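Local coordinates for MutT/nudix family protein (Shewanella oneidensis, PDB 3GZ5), which probably regulates transcription of NAD metabolism genes in response to ADP-ribose, joining a Nudix domain to a DNA-binding winged helix domain, at residues B[86-91]-B[153-158]; B[178-183]-B[189-194]. All coordinates share one frame; numbering follows the deposited sequence.

The two contacts follow one another along the chain, contact 1 closing before contact 2 opens, and their centres lie 19 Å apart. No atoms touch between them, the nearest being about 7 Å from each other. Contact 1 joins strand 86-95 of the mixed Nudix sheet to helix 145-162, whereas contact 2 joins helix 176-187 to the turn that leads into helix 193-203, within the winged helix domain. Helix 145-162 also reaches the first helix of contact 2: Arg153 bonds to the carbonyl oxygen of Leu186, and His183 bonds to that of Ala160. Through this helix the Nudix sheet and the DNA-binding domain are physically coupled within one chain.

Contact 1: residues B[86-91]-B[153-158]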
loop_
_atom_site.group_PDB
_atom_site.type_symbol
_atom_site.label_atom_id
_atom_site.label_comp_id
_atom_site.label_asym_id
_atom_site.label_seq_id
_atom_site.Cartn_x
_atom_site.Cartn_y
_atom_site.Cartn_z
ATOM N N TYR B 86 -0.513 -2.645 16.281
ATOM C CA TYR B 86 -0.762 -2.707 14.836
ATOM C C TYR B 86 -0.046 -1.573 14.106
ATOM O O TYR B 86 -0.141 -0.415 14.484
ATOM C CB TYR B 86 -2.271 -2.694 14.484
ATOM C CG TYR B 86 -2.514 -2.737 12.979
ATOM C CD1 TYR B 86 -2.550 -1.562 12.227
ATOM C CD2 TYR B 86 -2.663 -3.952 12.305
ATOM C CE1 TYR B 86 -2.748 -1.580 10.832
ATOM C CE2 TYR B 86 -2.857 -3.989 10.905
ATOM C CZ TYR B 86 -2.895 -2.799 10.186
ATOM O OH TYR B 86 -3.056 -2.807 8.811
ATOM N N ILE B 87 0.647 -1.936 13.043
ATOM C CA ILE B 87 1.387 -0.979 12.222
ATOM C C ILE B 87 1.503 -1.494 10.801
ATOM O O ILE B 87 1.731 -2.674 10.583
ATOM C CB ILE B 87 2.789 -0.612 12.863
ATOM C CG1 ILE B 87 3.391 0.602 12.163
ATOM C CG2 ILE B 87 3.766 -1.822 12.846
ATOM C CD1 ILE B 87 4.200 1.473 13.082
ATOM N N GLU B 88 1.313 -0.606 9.834
ATOM C CA GLU B 88 1.358 -0.949 8.431
ATOM C C GLU B 88 1.816 0.266 7.647
ATOM O O GLU B 88 1.350 1.395 7.888
ATOM C CB GLU B 88 -0.051 -1.359 7.945
ATOM C CG GLU B 88 -0.129 -1.653 6.439
ATOM C CD GLU B 88 -1.553 -1.857 5.937
ATOM O OE1 GLU B 88 -1.775 -2.777 5.115
ATOM O OE2 GLU B 88 -2.454 -1.086 6.347
ATOM N N GLN B 89 2.708 0.045 6.690
ATOM C CA GLN B 89 3.149 1.110 5.805
ATOM C C GLN B 89 1.973 1.676 4.998
ATOM O O GLN B 89 1.182 0.923 4.410
ATOM C CB GLN B 89 4.241 0.565 4.874
ATOM C CG GLN B 89 5.323 1.552 4.501
ATOM C CD GLN B 89 6.406 0.922 3.654
ATOM O OE1 GLN B 89 7.470 0.528 4.158
ATOM N NE2 GLN B 89 6.151 0.831 2.374
ATOM N N LEU B 90 1.839 2.998 4.992
ATOM C CA LEU B 90 0.820 3.698 4.227
ATOM C C LEU B 90 1.287 4.042 2.794
ATOM O O LEU B 90 0.705 3.611 1.796
ATOM C CB LEU B 90 0.411 4.975 4.979
ATOM C CG LEU B 90 -0.700 5.839 4.358
ATOM C CD1 LEU B 90 -2.018 5.076 4.238
ATOM C CD2 LEU B 90 -0.889 7.192 5.083
ATOM N N CYS B 91 2.348 4.842 2.710
ATOM C CA CYS B 91 2.803 5.380 1.458
ATOM C C CYS B 91 4.183 6.008 1.699
ATOM O O CYS B 91 4.611 6.186 2.852
ATOM C CB CYS B 91 1.807 6.419 0.908
ATOM S SG CYS B 91 1.609 7.844 2.006
ATOM N N ARG B 153 -6.435 8.180 7.227
ATOM C CA ARG B 153 -7.844 8.133 7.622
ATOM C C ARG B 153 -8.730 7.427 6.584
ATOM O O ARG B 153 -9.666 6.699 6.941
ATOM C CB ARG B 153 -8.363 9.549 7.936
ATOM C CG ARG B 153 -9.878 9.644 8.233
ATOM C CD ARG B 153 -10.290 8.906 9.500
ATOM N NE ARG B 153 -11.730 9.054 9.751
ATOM C CZ ARG B 153 -12.682 8.364 9.124
ATOM N NH1 ARG B 153 -12.370 7.451 8.195
ATOM N NH2 ARG B 153 -13.948 8.579 9.436
ATOM N N GLU B 154 -8.424 7.662 5.310
ATOM C CA GLU B 154 -9.069 7.021 4.187
ATOM C C GLU B 154 -8.738 5.525 4.062
ATOM O O GLU B 154 -9.601 4.703 3.698
ATOM C CB GLU B 154 -8.584 7.683 2.922
ATOM C CG GLU B 154 -9.330 8.880 2.478
ATOM C CD GLU B 154 -9.083 9.086 1.008
ATOM O OE1 GLU B 154 -10.055 8.965 0.229
ATOM O OE2 GLU B 154 -7.901 9.300 0.626
ATOM N N ARG B 155 -7.482 5.160 4.303
ATOM C CA ARG B 155 -7.172 3.730 4.339
ATOM C C ARG B 155 -7.847 3.023 5.508
ATOM O O ARG B 155 -8.282 1.916 5.364
ATOM C CB ARG B 155 -5.673 3.395 4.284
ATOM C CG ARG B 155 -5.525 1.895 3.819
ATOM C CD ARG B 155 -4.149 1.424 3.637
ATOM N NE ARG B 155 -3.399 1.562 4.884
ATOM C CZ ARG B 155 -2.107 1.264 5.006
ATOM N NH1 ARG B 155 -1.496 1.452 6.173
ATOM N NH2 ARG B 155 -1.437 0.787 3.950
ATOM N N LEU B 156 -7.955 3.689 6.647
ATOM C CA LEU B 156 -8.716 3.167 7.784
ATOM C C LEU B 156 -10.182 2.857 7.454
ATOM O O LEU B 156 -10.732 1.843 7.897
ATOM C CB LEU B 156 -8.677 4.144 8.948
ATOM C CG LEU B 156 -7.470 4.145 9.857
ATOM C CD1 LEU B 156 -8.013 4.484 11.233
ATOM C CD2 LEU B 156 -6.796 2.812 9.867
ATOM N N THR B 157 -10.792 3.736 6.673
ATOM C CA THR B 157 -12.119 3.498 6.115
ATOM C C THR B 157 -12.210 2.182 5.335
ATOM O O THR B 157 -13.134 1.414 5.572
ATOM C CB THR B 157 -12.595 4.722 5.302
ATOM O OG1 THR B 157 -12.602 5.851 6.187
ATOM C CG2 THR B 157 -13.983 4.506 4.760
ATOM N N GLN B 158 -11.241 1.907 4.449
ATOM C CA GLN B 158 -11.175 0.614 3.756
ATOM C C GLN B 158 -10.919 -0.554 4.709
ATOM O O GLN B 158 -11.459 -1.644 4.516
ATOM C CB GLN B 158 -10.136 0.593 2.618
ATOM C CG GLN B 158 -10.331 1.640 1.530
ATOM C CD GLN B 158 -11.691 1.562 0.825
ATOM O OE1 GLN B 158 -12.566 2.426 1.029
ATOM N NE2 GLN B 158 -11.872 0.529 -0.011
#
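Arg155 leaves helix 145-162 and ends against strand 86-95 among Glu88, Gln89 and Leu90. The short axes approach to 10.4 Å at 124°, so a long side chain has to bridge the gap. Its CB already packs on Leu90, Arg155 CB lying 4.0 Å from Leu90 CD1. With CG anti to the backbone N (chi1 -160°), the chain runs out straight to CD, then bends at chi3 and swings the guanidinium in beside the strand. Arg155 NE passes the same methyl, with Leu90 CD1 3.8 Å from it and over the centre of the planar group, while the two side chains run past each other in opposite directions.

Both terminal nitrogens reach Gln89 O, and NH1 alone also reaches Glu88 O. Arg155 NH2 donates to Gln89 O at 2.7 Å, the N-H...O angle being 154°; this oxygen sits close to the guanidinium plane, although the donor is tilted somewhat from the carbonyl plane. Arg155 NH1 adds only weak bonds, to Glu88 O (3.3 Å) and to Gln89 O, and a further weak one to Thr110 OG1 on the adjoining strand 104-112.

Glu88 lies over the face opposite Leu90, offset toward the rim. Because OE2 lies well out of the guanidinium plane, the salt bridge is electrostatic rather than a directed bond, and the modelled place of OE2 is doubtful. Lys159 forms a second salt bridge to the same oxygen.

One well-formed backbone bond at the edge, weaker ones beside it and the Leu90 methyl over a face should limit rotation of the guanidinium. If the carboxylate lies as modelled, Arg155 and Lys159 would be expected to favour its ionised form. This largely polar contact ties the C-terminal helix of the Nudix fold to its sheet.

Contact 2: residues B[178-183]-B[189-194]; sequences ELQHVH and KPIQGK
Residues 178-183 of helix 176-187 face residues 189-194, a loop that enters helix 193-203 at Gly193, across a gap that narrows to 7.3 Å between Gln180 CA and Gly193 CA, with Gln192 at the N-cap position. Gln180 spans it in extended form, CG anti to the backbone N (chi1 -179°). Its aliphatic part lies alongside Ile191, running the opposite way, with Gln180 CG 3.7 Å from Ile191 CG1. The amide continues over the glycine, where Gln180 OE1 meets Gly193 CA at 3.3 Å. No hydrogen bond crosses between the two segments. The amide is instead secured from outside: OE1 accepts from Arg197, which also bonds to Gly193 O, and NE2 donates to Glu184, which in turn takes the backbone N-H of Ile191.

Ile191 carries CG1 between its backbone N and carbonyl carbon (chi1 72°); with chi2 extended, this leaves Ile191 CD1 4.2 Å from His183 CB. Beyond the pair, Phe196 of helix 193-203 touches Gln180, Ile191 and Leu179 and meets the His183 ring edge-to-face. The contact thus closes the turn between consecutive helices 176-187 and 193-203 of the winged helix domain, and a Glu178-Arg213 salt bridge links the first to strand 206-213.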
loop_
_atom_site.group_PDB
_atom_site.type_symbol
_atom_site.label_atom_id
_atom_site.label_comp_id
_atom_site.label_asym_id
_atom_site.label_seq_id
_atom_site.Cartn_x
_atom_site.Cartn_y
_atom_site.Cartn_z
ATOM N N GLU B 178 -18.752 -2.239 21.074
ATOM C CA GLU B 178 -17.593 -1.336 20.968
ATOM C C GLU B 178 -16.937 -1.411 19.585
ATOM O O GLU B 178 -16.634 -0.384 18.970
ATOM C CB GLU B 178 -16.533 -1.684 22.011
ATOM C CG GLU B 178 -16.888 -1.364 23.448
ATOM C CD GLU B 178 -15.776 -1.789 24.404
ATOM O OE1 GLU B 178 -16.050 -1.958 25.614
ATOM O OE2 GLU B 178 -14.625 -1.948 23.941
ATOM N N LEU B 179 -16.713 -2.638 19.121
ATOM C CA LEU B 179 -16.051 -2.889 17.864
ATOM C C LEU B 179 -16.901 -2.355 16.723
ATOM O O LEU B 179 -16.403 -1.693 15.815
ATOM C CB LEU B 179 -15.824 -4.387 17.693
ATOM C CG LEU B 179 -15.105 -4.803 16.416
ATOM C CD1 LEU B 179 -13.687 -4.193 16.327
ATOM C CD2 LEU B 179 -15.087 -6.339 16.252
ATOM N N GLN B 180 -18.199 -2.652 16.772
ATOM C CA GLN B 180 -19.139 -2.136 15.789
ATOM C C GLN B 180 -19.102 -0.613 15.738
ATOM O O GLN B 180 -19.059 -0.029 14.662
ATOM C CB GLN B 180 -20.564 -2.620 16.098
ATOM C CG GLN B 180 -21.572 -2.135 15.082
ATOM C CD GLN B 180 -22.942 -2.729 15.296
ATOM O OE1 GLN B 180 -23.071 -3.890 15.702
ATOM N NE2 GLN B 180 -23.972 -1.954 15.002
ATOM N N HIS B 181 -19.109 0.028 16.899
ATOM C CA HIS B 181 -19.098 1.480 16.938
ATOM C C HIS B 181 -17.842 2.120 16.327
ATOM O O HIS B 181 -17.944 3.103 15.586
ATOM C CB HIS B 181 -19.374 2.029 18.333
ATOM C CG HIS B 181 -19.619 3.508 18.338
ATOM N ND1 HIS B 181 -20.629 4.100 17.600
ATOM C CD2 HIS B 181 -18.961 4.521 18.952
ATOM C CE1 HIS B 181 -20.591 5.410 17.773
ATOM N NE2 HIS B 181 -19.588 5.692 18.588
ATOM N N VAL B 182 -16.662 1.567 16.615
ATOM C CA VAL B 182 -15.438 2.064 15.966
ATOM C C VAL B 182 -15.543 1.959 14.453
ATOM O O VAL B 182 -15.112 2.878 13.760
ATOM C CB VAL B 182 -14.129 1.345 16.407
ATOM C CG1 VAL B 182 -12.937 2.126 15.871
ATOM C CG2 VAL B 182 -14.021 1.276 17.900
ATOM N N HIS B 183 -16.074 0.847 13.945
ATOM C CA HIS B 183 -16.254 0.684 12.492
ATOM C C HIS B 183 -17.252 1.734 11.924
ATOM O O HIS B 183 -17.026 2.301 10.844
ATOM C CB HIS B 183 -16.733 -0.734 12.129
ATOM C CG HIS B 183 -15.671 -1.798 12.212
ATOM N ND1 HIS B 183 -15.238 -2.505 11.111
ATOM C CD2 HIS B 183 -14.996 -2.308 13.270
ATOM C CE1 HIS B 183 -14.332 -3.393 11.480
ATOM N NE2 HIS B 183 -14.167 -3.296 12.786
ATOM N N LYS B 189 -21.110 6.089 9.160
ATOM C CA LYS B 189 -22.399 5.551 8.764
ATOM C C LYS B 189 -22.802 4.460 9.751
ATOM O O LYS B 189 -22.028 3.531 9.974
ATOM C CB LYS B 189 -22.253 4.934 7.370
ATOM C CG LYS B 189 -23.540 4.660 6.632
ATOM C CD LYS B 189 -23.343 3.628 5.514
ATOM C CE LYS B 189 -22.195 3.998 4.584
ATOM N NZ LYS B 189 -22.155 3.146 3.352
ATOM N N PRO B 190 -23.998 4.572 10.364
ATOM C CA PRO B 190 -24.500 3.456 11.171
ATOM C C PRO B 190 -24.433 2.174 10.365
ATOM O O PRO B 190 -24.679 2.196 9.165
ATOM C CB PRO B 190 -25.961 3.840 11.438
ATOM C CG PRO B 190 -25.960 5.329 11.417
ATOM C CD PRO B 190 -24.916 5.730 10.389
ATOM N N ILE B 191 -24.060 1.072 11.004
ATOM C CA ILE B 191 -23.989 -0.200 10.282
ATOM C C ILE B 191 -24.956 -1.226 10.860
ATOM O O ILE B 191 -25.527 -1.036 11.935
ATOM C CB ILE B 191 -22.533 -0.777 10.141
ATOM C CG1 ILE B 191 -21.998 -1.302 11.477
ATOM C CG2 ILE B 191 -21.587 0.253 9.508
ATOM C CD1 ILE B 191 -20.677 -2.064 11.367
ATOM N N GLN B 192 -25.117 -2.311 10.120
ATOM C CA GLN B 192 -26.157 -3.285 10.346
ATOM C C GLN B 192 -25.713 -4.375 11.351
ATOM O O GLN B 192 -25.130 -5.398 10.982
ATOM C CB GLN B 192 -26.630 -3.840 8.984
ATOM C CG GLN B 192 -25.498 -4.287 7.999
ATOM C CD GLN B 192 -24.791 -3.152 7.219
ATOM O OE1 GLN B 192 -24.768 -1.992 7.638
ATOM N NE2 GLN B 192 -24.194 -3.507 6.080
ATOM N N GLY B 193 -26.010 -4.131 12.627
ATOM C CA GLY B 193 -25.544 -4.972 13.743
ATOM C C GLY B 193 -25.471 -6.486 13.571
ATOM O O GLY B 193 -24.519 -7.129 14.029
ATOM N N LYS B 194 -26.474 -7.051 12.908
ATOM C CA LYS B 194 -26.661 -8.499 12.836
ATOM C C LYS B 194 -25.897 -9.103 11.661
ATOM O O LYS B 194 -25.441 -10.253 11.733
ATOM C CB LYS B 194 -28.161 -8.811 12.758
ATOM C CG LYS B 194 -28.529 -10.213 12.279
ATOM C CD LYS B 194 -28.885 -11.137 13.439
ATOM C CE LYS B 194 -29.958 -12.144 13.028
ATOM N NZ LYS B 194 -29.529 -13.010 11.884
#